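Local coordinates for protein transcriptional regulator KdgR (Pseudomonas aeruginosa, PDB 5Y6I) that probably acts as a DNA-binding transcription factor of the IclR family, with a helix-turn-helix domain and a C-terminal GAF-like domain, at residues C112-W117 with V223-T228; V143-G148 with G203-G208; G148-L153 with A211-V216; V154-L159 with V188-I193; G197-H202 with A238-P243. One frame throughout, in Å; residues are numbered along the deposited sequence.

In the fold
All five contacts lie in the IclR C-terminal domain. Interactions 1, 3 and 5 reach the same five-stranded antiparallel sheet. Strands 223-232 and 209-217 join interaction 1 to interaction 3, their centres about 8 Å apart. Strand 199-202 then brings in interaction 5, its centre about 10 Å from that of interaction 3. Helix 150-158 serves interactions 3 and 4 and lies on one face of the sheet. Interaction 2 lies at the surface, shares G148 with interaction 3 and packs L144 on F113 of interaction 1. I193 of interaction 4 also touches H199 of interaction 5. The helix-turn-helix domain, probably the DNA-binding part, is in none of these contacts.

Interaction 1. Residues C112-W117 with V223-T228; sequences CFLAVW and VAAVLT
F113, L114 and A115 pair with T228, L227 and V226 as antiparallel strands in the interior of the five-stranded sheet. F113 with T228 and A115 with V226 are hydrogen-bonded pairs. L114 with L227 is the non-hydrogen-bonded pair between them. The bonds at A115 are nearly straight. A115 N gives to V226 O at 2.9 Å, and V226 N gives back to A115 O at 2.8 Å. F113 N also bonds T228 O at 2.9 Å, but the return bond from T228 N to F113 O is weak. The strand order is 121-128, 111-118, 223-232, 209-217, 199-202, which fits the GAF-like C-terminal domain of IclR regulators. F113, A115, V226 and T228 point to the face packed by helix 150-158. L114 and L227 point to the other face, where helices 93-108 and 244-258 lie. With chi1 at 57°, F113 CG sits between its own backbone N and carbonyl carbon, and the ring leans over the partner strand. T228 CB lies over that ring in a CH-pi contact, 3.5 Å from the F113 centroid. The threonine hydroxyl is too close to the ring in the model, so this detail is doubtful. On the other face, L114 CD1 touches A225 CB at 3.6 Å and also packs on L227 CB, 4.1 Å away. Beyond A225 the pairing opens. A224 and A225 both face V216 on the neighbouring strand, a classic beta bulge. A water spans the widened end, accepting from W117 N at 3.2 Å and donating to A224 O at 2.7 Å.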
# COMPACT_ATOMS: atom_id res chain seq x y z
N CYS A 112 21.91 -15.02 -0.44
CA CYS A 112 20.65 -14.46 0.03
C CYS A 112 19.67 -14.40 -1.13
O CYS A 112 20.07 -14.19 -2.28
CB CYS A 112 20.82 -13.05 0.61
SG CYS A 112 22.19 -12.89 1.78
N PHE A 113 18.38 -14.61 -0.83
CA PHE A 113 17.36 -14.58 -1.87
C PHE A 113 16.09 -13.89 -1.38
O PHE A 113 15.84 -13.77 -0.18
CB PHE A 113 17.04 -15.99 -2.41
CG PHE A 113 16.58 -17.00 -1.36
CD1 PHE A 113 15.23 -17.30 -1.21
CD2 PHE A 113 17.50 -17.72 -0.61
CE1 PHE A 113 14.81 -18.28 -0.27
CE2 PHE A 113 17.10 -18.68 0.32
CZ PHE A 113 15.77 -18.96 0.49
N LEU A 114 15.31 -13.40 -2.34
CA LEU A 114 14.02 -12.79 -2.06
C LEU A 114 12.93 -13.67 -2.67
O LEU A 114 13.03 -14.08 -3.84
CB LEU A 114 13.93 -11.37 -2.62
CG LEU A 114 12.78 -10.50 -2.10
CD1 LEU A 114 13.04 -10.05 -0.67
CD2 LEU A 114 12.60 -9.29 -3.00
N ALA A 115 11.91 -13.96 -1.88
CA ALA A 115 10.75 -14.71 -2.33
C ALA A 115 9.49 -13.90 -2.05
O ALA A 115 9.42 -13.16 -1.06
CB ALA A 115 10.64 -16.06 -1.64
N VAL A 116 8.51 -14.04 -2.95
CA VAL A 116 7.18 -13.48 -2.77
C VAL A 116 6.17 -14.62 -2.85
O VAL A 116 6.50 -15.75 -3.21
CB VAL A 116 6.85 -12.41 -3.83
CG1 VAL A 116 7.94 -11.29 -3.84
CG2 VAL A 116 6.69 -13.08 -5.21
N TRP A 117 4.92 -14.30 -2.52
CA TRP A 117 3.86 -15.30 -2.43
C TRP A 117 3.08 -15.35 -3.74
O TRP A 117 2.47 -14.35 -4.15
CB TRP A 117 2.94 -15.01 -1.25
CG TRP A 117 1.86 -16.00 -1.03
CD1 TRP A 117 0.53 -15.89 -1.39
CD2 TRP A 117 2.01 -17.30 -0.45
NE1 TRP A 117 -0.15 -17.02 -1.02
CE2 TRP A 117 0.72 -17.91 -0.45
CE3 TRP A 117 3.08 -18.00 0.09
CZ2 TRP A 117 0.50 -19.18 0.07
CZ3 TRP A 117 2.86 -19.27 0.61
CH2 TRP A 117 1.58 -19.85 0.59
N VAL A 223 2.57 -8.59 4.21
CA VAL A 223 3.82 -9.26 3.89
C VAL A 223 4.11 -9.04 2.42
O VAL A 223 3.33 -9.46 1.55
CB VAL A 223 3.77 -10.74 4.25
CG1 VAL A 223 5.07 -11.41 3.86
CG2 VAL A 223 3.55 -10.89 5.73
N ALA A 224 5.22 -8.37 2.13
CA ALA A 224 5.62 -8.06 0.76
C ALA A 224 6.48 -9.16 0.17
O ALA A 224 6.31 -9.53 -1.00
CB ALA A 224 6.41 -6.74 0.72
N ALA A 225 7.39 -9.69 0.98
CA ALA A 225 8.35 -10.69 0.56
C ALA A 225 8.93 -11.34 1.81
O ALA A 225 8.62 -10.95 2.94
CB ALA A 225 9.45 -10.07 -0.32
N VAL A 226 9.76 -12.36 1.58
CA VAL A 226 10.60 -12.96 2.60
C VAL A 226 12.03 -12.94 2.09
O VAL A 226 12.27 -13.23 0.91
CB VAL A 226 10.16 -14.40 2.94
CG1 VAL A 226 11.05 -14.99 4.07
CG2 VAL A 226 8.71 -14.40 3.36
N LEU A 227 12.96 -12.55 2.95
CA LEU A 227 14.37 -12.47 2.60
C LEU A 227 15.11 -13.49 3.46
O LEU A 227 14.78 -13.67 4.64
CB LEU A 227 14.92 -11.05 2.82
CG LEU A 227 16.12 -10.66 1.96
CD1 LEU A 227 16.20 -9.14 1.86
CD2 LEU A 227 17.43 -11.23 2.49
N THR A 228 16.11 -14.13 2.87
CA THR A 228 16.53 -15.43 3.35
C THR A 228 18.00 -15.67 3.04
O THR A 228 18.43 -15.44 1.91
CB THR A 228 15.70 -16.50 2.67
OG1 THR A 228 15.52 -16.05 1.33
CG2 THR A 228 14.35 -16.63 3.27
O HOH W 1 4.43 -11.21 -1.99

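Interaction 2. Residues V143-G148 with G203-G208; sequences VLPLLG and GLLMPG
The backbones of G148 and L205 come together where two irregular loops meet, with their CA atoms 5.1 Å apart. G148 O faces the turn of the other loop and lies 3.0 Å from L205 N. The angle is poor, and no hydrogen bond forms across the contact. The same oxygen also touches the first carbons of two side chains, L204 CB at 3.5 Å and L205 CB at 3.4 Å. L205 makes the apolar part of the contact. Its CG is anti to the backbone N (chi1 170°), and the two methyls are carried to the proline of the facing loop. L205 CD1 rests on P145 CD at 4.0 Å and on CG of the same ring. L205 CD2 also meets P145 CD, at 4.1 Å, and more loosely L144 CD2, at 4.4 Å. The methyl fork thus meets the CG-CD side of the pyrrolidine ring. Residues outside the contact fix the first loop. P145 O is bonded by S149 OG, and E171 takes the backbone N-H groups of L146 and L147. The contact lies at the protein surface, and L204 and L205 are exposed. Residues 203-208 link the adjacent antiparallel strands 199-202 and 209-217. The arrangement is that of a beta-hairpin connection packed on the loop that leads into helix 150-158.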
# COMPACT_ATOMS: atom_id res chain seq x y z
N VAL A 143 10.24 -22.73 -6.50
CA VAL A 143 9.13 -22.71 -5.54
C VAL A 143 9.53 -23.61 -4.38
O VAL A 143 9.84 -24.78 -4.58
CB VAL A 143 7.81 -23.19 -6.17
CG1 VAL A 143 6.69 -23.11 -5.15
CG2 VAL A 143 7.47 -22.38 -7.41
N LEU A 144 9.51 -23.06 -3.14
CA LEU A 144 9.93 -23.81 -1.97
C LEU A 144 8.72 -24.39 -1.23
O LEU A 144 7.59 -23.95 -1.44
CB LEU A 144 10.75 -22.90 -1.04
CG LEU A 144 11.77 -21.96 -1.70
CD1 LEU A 144 12.41 -21.02 -0.69
CD2 LEU A 144 12.85 -22.77 -2.41
N PRO A 145 8.91 -25.39 -0.37
CA PRO A 145 7.75 -25.99 0.30
C PRO A 145 7.21 -25.08 1.39
O PRO A 145 7.94 -24.26 1.95
CB PRO A 145 8.30 -27.29 0.89
CG PRO A 145 9.74 -27.03 1.12
CD PRO A 145 10.17 -26.04 0.04
N LEU A 146 5.91 -25.23 1.69
CA LEU A 146 5.33 -24.38 2.72
C LEU A 146 5.85 -24.73 4.10
O LEU A 146 6.21 -23.84 4.87
CB LEU A 146 3.79 -24.46 2.70
CG LEU A 146 3.10 -23.46 3.63
CD1 LEU A 146 2.87 -22.11 2.97
CD2 LEU A 146 1.82 -23.99 4.14
N LEU A 147 5.92 -26.01 4.43
CA LEU A 147 6.37 -26.43 5.75
C LEU A 147 7.78 -26.99 5.80
O LEU A 147 8.26 -27.27 6.90
CB LEU A 147 5.42 -27.46 6.35
CG LEU A 147 4.00 -26.96 6.58
CD1 LEU A 147 3.09 -27.53 5.52
CD2 LEU A 147 3.57 -27.37 7.97
N GLY A 148 8.44 -27.16 4.65
CA GLY A 148 9.75 -27.79 4.63
C GLY A 148 10.90 -26.82 4.48
O GLY A 148 12.06 -27.23 4.62
N GLY A 203 18.69 -27.81 7.63
CA GLY A 203 18.55 -28.88 6.65
C GLY A 203 17.15 -29.38 6.40
O GLY A 203 16.99 -30.35 5.65
N LEU A 204 16.13 -28.74 6.99
CA LEU A 204 14.75 -29.18 6.82
C LEU A 204 14.38 -29.38 5.35
O LEU A 204 13.75 -30.39 4.99
CB LEU A 204 13.80 -28.18 7.50
CG LEU A 204 13.87 -28.14 9.04
CD1 LEU A 204 12.96 -27.10 9.62
CD2 LEU A 204 13.52 -29.49 9.61
N LEU A 205 14.78 -28.46 4.47
CA LEU A 205 14.52 -28.66 3.05
C LEU A 205 15.53 -29.62 2.42
O LEU A 205 15.16 -30.41 1.55
CB LEU A 205 14.54 -27.31 2.32
CG LEU A 205 14.52 -27.27 0.78
CD1 LEU A 205 13.55 -28.24 0.12
CD2 LEU A 205 14.23 -25.87 0.32
N MET A 206 16.79 -29.55 2.84
CA MET A 206 17.81 -30.49 2.38
C MET A 206 18.94 -30.56 3.41
O MET A 206 19.65 -29.57 3.63
CB MET A 206 18.37 -30.09 1.02
CG MET A 206 19.69 -30.71 0.69
SD MET A 206 20.00 -30.56 -1.06
CE MET A 206 18.37 -30.86 -1.73
N PRO A 207 19.15 -31.72 4.02
CA PRO A 207 20.02 -31.78 5.20
C PRO A 207 21.43 -31.39 4.83
O PRO A 207 21.91 -31.66 3.73
CB PRO A 207 19.93 -33.25 5.64
CG PRO A 207 18.85 -33.88 4.76
CD PRO A 207 18.77 -33.06 3.54
N GLY A 208 22.08 -30.69 5.75
CA GLY A 208 23.35 -30.09 5.41
C GLY A 208 23.27 -28.71 4.81
O GLY A 208 24.32 -28.10 4.58

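Interaction 3. Residues G148-L153 with A211-V216; sequences GSSTGL and ALSAPV
S150 and S213 meet through their hydroxyls, with S150 OG 2.7 Å from S213 OG. Either oxygen could be the donor, and the place of S213 OG is less sure than that of its partner. A chi1 of 53° turns the S150 hydroxyl toward the strand. A211 CB lies against the same hydroxyl. S213 CB packs on the helix backbone, 3.4 Å from S150 O. T151 N is near S213 OG, but the angle is too poor for a bond. One shell out, S149 is the N-cap of the helix. Its OG accepts from G152 N at 3.2 Å, and L153 N bonds S149 O at 3.2 Å. The cap residue is also tied to the loop that precedes it. On the strand side, the backbone of S213 is paired with H199 and that of A211 with I201. T151 and S213 both pack on V226 and T228 of the next strand. A serine-capped helix start is thus laid on one face of the GAF-like sheet.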
# COMPACT_ATOMS: atom_id res chain seq x y z
N GLY A 148 8.44 -27.16 4.65
CA GLY A 148 9.75 -27.79 4.63
C GLY A 148 10.90 -26.82 4.48
O GLY A 148 12.06 -27.23 4.62
N SER A 149 10.61 -25.54 4.23
CA SER A 149 11.65 -24.52 4.07
C SER A 149 11.46 -23.39 5.07
O SER A 149 10.39 -23.23 5.66
CB SER A 149 11.66 -23.95 2.64
OG SER A 149 10.40 -23.40 2.29
N SER A 150 12.52 -22.60 5.27
CA SER A 150 12.44 -21.47 6.20
C SER A 150 11.65 -20.33 5.59
O SER A 150 10.97 -19.59 6.30
CB SER A 150 13.84 -21.01 6.56
OG SER A 150 14.60 -20.74 5.39
N THR A 151 11.75 -20.18 4.27
CA THR A 151 10.96 -19.20 3.54
C THR A 151 9.47 -19.52 3.65
O THR A 151 8.63 -18.62 3.81
CB THR A 151 11.42 -19.21 2.09
OG1 THR A 151 12.85 -19.12 2.04
CG2 THR A 151 10.83 -18.07 1.34
N GLY A 152 9.11 -20.80 3.55
CA GLY A 152 7.72 -21.18 3.63
C GLY A 152 7.15 -21.03 5.02
O GLY A 152 5.96 -20.74 5.18
N LEU A 153 7.98 -21.20 6.05
CA LEU A 153 7.48 -21.08 7.41
C LEU A 153 7.19 -19.62 7.78
O LEU A 153 6.19 -19.34 8.45
CB LEU A 153 8.45 -21.71 8.41
CG LEU A 153 8.65 -23.22 8.29
CD1 LEU A 153 8.96 -23.88 9.63
CD2 LEU A 153 7.43 -23.87 7.69
N ALA A 211 19.25 -22.53 6.45
CA ALA A 211 18.67 -21.29 5.97
C ALA A 211 18.24 -20.42 7.14
O ALA A 211 18.18 -20.85 8.29
CB ALA A 211 17.49 -21.55 5.03
N LEU A 212 17.97 -19.16 6.82
CA LEU A 212 17.50 -18.18 7.78
C LEU A 212 16.60 -17.24 7.01
O LEU A 212 16.91 -16.88 5.87
CB LEU A 212 18.67 -17.43 8.41
CG LEU A 212 18.42 -16.65 9.70
CD1 LEU A 212 18.35 -17.61 10.87
CD2 LEU A 212 19.50 -15.60 9.91
N SER A 213 15.47 -16.86 7.62
CA SER A 213 14.41 -16.17 6.92
C SER A 213 13.74 -15.14 7.81
O SER A 213 13.43 -15.41 8.97
CB SER A 213 13.34 -17.15 6.44
OG SER A 213 13.91 -18.16 5.66
N ALA A 214 13.46 -13.97 7.22
CA ALA A 214 12.73 -12.89 7.86
C ALA A 214 11.78 -12.27 6.85
O ALA A 214 12.03 -12.31 5.64
CB ALA A 214 13.67 -11.80 8.39
N PRO A 215 10.68 -11.70 7.32
CA PRO A 215 9.69 -11.11 6.41
C PRO A 215 9.91 -9.63 6.16
O PRO A 215 10.45 -8.89 7.00
CB PRO A 215 8.37 -11.33 7.16
CG PRO A 215 8.78 -11.24 8.62
CD PRO A 215 10.15 -11.88 8.68
N VAL A 216 9.42 -9.19 4.99
CA VAL A 216 9.45 -7.79 4.56
C VAL A 216 8.01 -7.29 4.39
O VAL A 216 7.20 -7.94 3.72
CB VAL A 216 10.24 -7.63 3.26
CG1 VAL A 216 10.29 -6.17 2.84
CG2 VAL A 216 11.68 -8.25 3.40

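Interaction 4. Residues V154-L159 with V188-I193; sequences VFAAFL and VLLEGI
I193 meets A157, V154 and F158 where helices 154-158 and 188-193 cross. The two helix segments cross at -93°, with their axes 8.6 Å apart at closest approach. A157 CA lies 4.7 Å from L190 CA, consistent with the small side chain of A157. I193 CB starts directly against that side chain, with I193 CB 3.6 Å from A157 CB. With CG1 beside the backbone N (chi1 -51°), CG2 is anti to that N and lies among A157, V154 and F158. I193 CG2 touches A157 CB at 3.7 Å. It also meets V154 CG2 at 4.3 Å and the ring atom F158 CE1 at 4.2 Å. The other branch, CG1, packs on the ring of H199 in the strand that follows. At the tip, I193 CD1 comes back to A157 CB at 4.1 Å. F158 also meets the backbone of the other helix, since F158 CZ lies 3.8 Å from I193 O. One turn earlier L190 reaches across as well. Its CD1 lies by A156 O and A156 CB, and its CD2 by A157 CB. No hydrogen bond joins the two segments. Just beyond them, R194 bonds A157 O through its NE. Between the two segments the touching side chains are all apolar, so the packing there is hydrophobic, with the R194 bond as a polar link beside it.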
# COMPACT_ATOMS: atom_id res chain seq x y z
N VAL A 154 8.04 -18.69 7.35
CA VAL A 154 7.75 -17.28 7.64
C VAL A 154 6.44 -16.87 6.99
O VAL A 154 5.58 -16.27 7.63
CB VAL A 154 8.91 -16.37 7.19
CG1 VAL A 154 8.50 -14.88 7.45
CG2 VAL A 154 10.20 -16.74 7.92
N PHE A 155 6.26 -17.21 5.71
CA PHE A 155 4.97 -17.00 5.05
C PHE A 155 3.82 -17.54 5.91
O PHE A 155 2.92 -16.79 6.31
CB PHE A 155 4.99 -17.64 3.66
CG PHE A 155 5.67 -16.78 2.58
CD1 PHE A 155 5.29 -15.47 2.36
CD2 PHE A 155 6.69 -17.30 1.79
CE1 PHE A 155 5.90 -14.69 1.38
CE2 PHE A 155 7.32 -16.53 0.80
CZ PHE A 155 6.91 -15.22 0.60
N ALA A 156 3.84 -18.84 6.23
CA ALA A 156 2.78 -19.40 7.06
C ALA A 156 2.64 -18.65 8.37
O ALA A 156 1.53 -18.54 8.92
CB ALA A 156 3.04 -20.88 7.34
N ALA A 157 3.75 -18.13 8.90
CA ALA A 157 3.66 -17.45 10.18
C ALA A 157 2.90 -16.13 10.06
O ALA A 157 2.19 -15.75 10.98
CB ALA A 157 5.06 -17.20 10.75
N PHE A 158 3.02 -15.45 8.91
CA PHE A 158 2.54 -14.09 8.80
C PHE A 158 1.35 -13.89 7.88
O PHE A 158 0.60 -12.93 8.08
CB PHE A 158 3.70 -13.18 8.36
CG PHE A 158 4.72 -12.97 9.43
CD1 PHE A 158 5.77 -13.86 9.59
CD2 PHE A 158 4.60 -11.92 10.33
CE1 PHE A 158 6.70 -13.69 10.60
CE2 PHE A 158 5.53 -11.74 11.34
CZ PHE A 158 6.58 -12.63 11.48
N LEU A 159 1.12 -14.75 6.90
CA LEU A 159 -0.06 -14.59 6.05
C LEU A 159 -1.29 -15.15 6.71
O LEU A 159 -1.22 -15.98 7.62
CB LEU A 159 0.14 -15.26 4.71
CG LEU A 159 1.26 -14.65 3.91
CD1 LEU A 159 1.99 -15.77 3.29
CD2 LEU A 159 0.73 -13.55 2.93
N VAL A 188 2.05 -23.70 17.88
CA VAL A 188 2.99 -23.04 18.78
C VAL A 188 4.21 -22.53 18.00
O VAL A 188 4.83 -21.52 18.37
CB VAL A 188 3.40 -23.97 19.94
CG1 VAL A 188 2.20 -24.66 20.51
CG2 VAL A 188 4.45 -24.96 19.49
N LEU A 189 4.55 -23.19 16.90
CA LEU A 189 5.73 -22.75 16.17
C LEU A 189 5.46 -21.46 15.39
O LEU A 189 6.31 -20.57 15.35
CB LEU A 189 6.24 -23.86 15.23
CG LEU A 189 7.37 -23.36 14.34
CD1 LEU A 189 8.71 -23.34 15.08
CD2 LEU A 189 7.47 -24.17 13.07
N LEU A 190 4.28 -21.34 14.78
CA LEU A 190 3.94 -20.10 14.07
C LEU A 190 3.84 -18.91 15.01
O LEU A 190 4.22 -17.79 14.66
CB LEU A 190 2.63 -20.28 13.30
CG LEU A 190 2.70 -21.46 12.33
CD1 LEU A 190 1.55 -21.43 11.33
CD2 LEU A 190 4.05 -21.42 11.60
N GLU A 191 3.35 -19.14 16.22
CA GLU A 191 3.39 -18.09 17.23
C GLU A 191 4.84 -17.75 17.60
O GLU A 191 5.14 -16.61 17.96
CB GLU A 191 2.58 -18.53 18.45
CG GLU A 191 2.72 -17.71 19.71
CD GLU A 191 1.81 -18.23 20.80
OE1 GLU A 191 1.63 -17.56 21.85
OE2 GLU A 191 1.25 -19.32 20.59
N GLY A 192 5.74 -18.72 17.50
CA GLY A 192 7.13 -18.44 17.78
C GLY A 192 7.77 -17.57 16.72
O GLY A 192 8.47 -16.61 17.03
N ILE A 193 7.52 -17.89 15.45
CA ILE A 193 8.15 -17.15 14.37
C ILE A 193 7.75 -15.67 14.41
O ILE A 193 8.52 -14.80 13.98
CB ILE A 193 7.81 -17.83 13.02
CG1 ILE A 193 8.11 -19.32 13.09
CG2 ILE A 193 8.62 -17.24 11.89
CD1 ILE A 193 7.72 -20.08 11.84

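Interaction 5. Residues G197-H202 with A238-P243; sequences GLHAIH and AEEQGP
L198, just before edge strand 199-202 of the GAF-like sheet, begins the contact with the loop that leads to helix 244-258, where it meets E240. L198 CG stays close to both N and C of its own backbone (chi1 54°), and the side chain turns to the loop. L198 CD2 crosses the stem of E240 at a slant, 3.7 Å from E240 CG and as near to E240 CB. H199 points its CB the other way, into the packing with helices 150-158 and 183-196. Its ring still passes near the glutamate, with H199 ND1 3.7 Å from E240 OE1. This is no hydrogen bond, and the ring and carboxylate planes are 55° apart. E240 OE1 instead forms a salt bridge with R196 NH1, from the end of helix 183-196. A200 faces the loop again. A200 CB touches E240 CG at 3.6 Å and also packs on A238 O. The E240 chain is extended beyond CG and runs across the strand, bringing E240 OE1 to 3.5 Å from A200 N without a bond. The other edge of the strand, by contrast, is taken by strand 209-217. I201 turns its side chain away toward S150, and its backbone I201 O lies 4.4 Å from A238 CB. H202 swings the end of its ring back to the loop. There A238 O lies in the ring plane at the edge, 3.2 Å from H202 CE1.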
# COMPACT_ATOMS: atom_id res chain seq x y z
N GLY A 197 10.26 -12.91 14.93
CA GLY A 197 10.44 -12.13 13.73
C GLY A 197 11.31 -12.74 12.65
O GLY A 197 11.44 -12.14 11.58
N LEU A 198 11.90 -13.91 12.88
CA LEU A 198 12.59 -14.65 11.83
C LEU A 198 12.49 -16.13 12.14
O LEU A 198 11.90 -16.54 13.15
CB LEU A 198 14.06 -14.21 11.67
CG LEU A 198 15.12 -14.18 12.79
CD1 LEU A 198 14.83 -13.13 13.82
CD2 LEU A 198 15.32 -15.52 13.48
N HIS A 199 13.09 -16.95 11.27
CA HIS A 199 13.10 -18.39 11.50
C HIS A 199 14.33 -19.02 10.87
O HIS A 199 14.69 -18.71 9.73
CB HIS A 199 11.85 -19.06 10.93
CG HIS A 199 11.67 -20.45 11.43
ND1 HIS A 199 11.45 -20.73 12.76
CD2 HIS A 199 11.75 -21.65 10.80
CE1 HIS A 199 11.37 -22.04 12.92
NE2 HIS A 199 11.56 -22.62 11.75
N ALA A 200 14.94 -19.95 11.62
CA ALA A 200 16.07 -20.75 11.17
C ALA A 200 15.64 -22.19 10.93
O ALA A 200 14.75 -22.71 11.60
CB ALA A 200 17.19 -20.72 12.21
N ILE A 201 16.27 -22.83 9.94
CA ILE A 201 16.07 -24.25 9.67
C ILE A 201 17.42 -24.91 9.42
O ILE A 201 18.28 -24.37 8.72
CB ILE A 201 15.13 -24.52 8.47
CG1 ILE A 201 15.81 -24.14 7.14
CG2 ILE A 201 13.79 -23.83 8.67
CD1 ILE A 201 15.25 -24.84 5.91
N HIS A 202 17.59 -26.10 9.99
CA HIS A 202 18.82 -26.86 9.86
C HIS A 202 18.53 -28.04 8.93
O HIS A 202 18.14 -29.12 9.37
CB HIS A 202 19.31 -27.31 11.24
CG HIS A 202 19.23 -26.22 12.28
ND1 HIS A 202 19.53 -24.90 11.99
CD2 HIS A 202 18.84 -26.25 13.57
CE1 HIS A 202 19.35 -24.17 13.08
NE2 HIS A 202 18.93 -24.96 14.05
N ALA A 238 23.28 -21.19 11.12
CA ALA A 238 21.98 -20.52 11.00
C ALA A 238 21.29 -20.47 12.37
O ALA A 238 20.29 -21.14 12.62
CB ALA A 238 21.11 -21.21 9.97
N GLU A 239 21.86 -19.65 13.25
CA GLU A 239 21.33 -19.49 14.60
C GLU A 239 20.50 -18.21 14.67
O GLU A 239 20.94 -17.15 14.22
CB GLU A 239 22.46 -19.46 15.63
CG GLU A 239 22.73 -20.84 16.21
CD GLU A 239 23.83 -20.84 17.25
OE1 GLU A 239 24.92 -21.39 16.96
OE2 GLU A 239 23.60 -20.31 18.35
N GLU A 240 19.30 -18.33 15.25
CA GLU A 240 18.32 -17.24 15.27
C GLU A 240 18.83 -16.00 16.00
O GLU A 240 18.17 -14.96 15.94
CB GLU A 240 17.01 -17.72 15.92
CG GLU A 240 16.22 -18.72 15.07
CD GLU A 240 14.93 -19.19 15.72
OE1 GLU A 240 14.19 -19.98 15.08
OE2 GLU A 240 14.64 -18.79 16.87
N GLN A 241 19.99 -16.07 16.67
CA GLN A 241 20.54 -14.89 17.32
C GLN A 241 22.05 -14.78 17.09
O GLN A 241 22.79 -14.31 17.96
CB GLN A 241 20.23 -14.91 18.81
CG GLN A 241 20.29 -13.55 19.47
CD GLN A 241 19.74 -13.57 20.88
OE1 GLN A 241 20.40 -14.01 21.82
NE2 GLN A 241 18.51 -13.09 21.03
N GLY A 242 22.53 -15.18 15.91
CA GLY A 242 23.92 -15.07 15.59
C GLY A 242 24.13 -13.99 14.55
O GLY A 242 23.32 -13.83 13.65
N PRO A 243 25.26 -13.23 14.66
CA PRO A 243 25.47 -12.05 13.81
C PRO A 243 24.90 -12.08 12.39
O PRO A 243 24.71 -11.00 11.81
CB PRO A 243 26.99 -11.92 13.82
CG PRO A 243 27.35 -12.33 15.22
CD PRO A 243 26.35 -13.39 15.64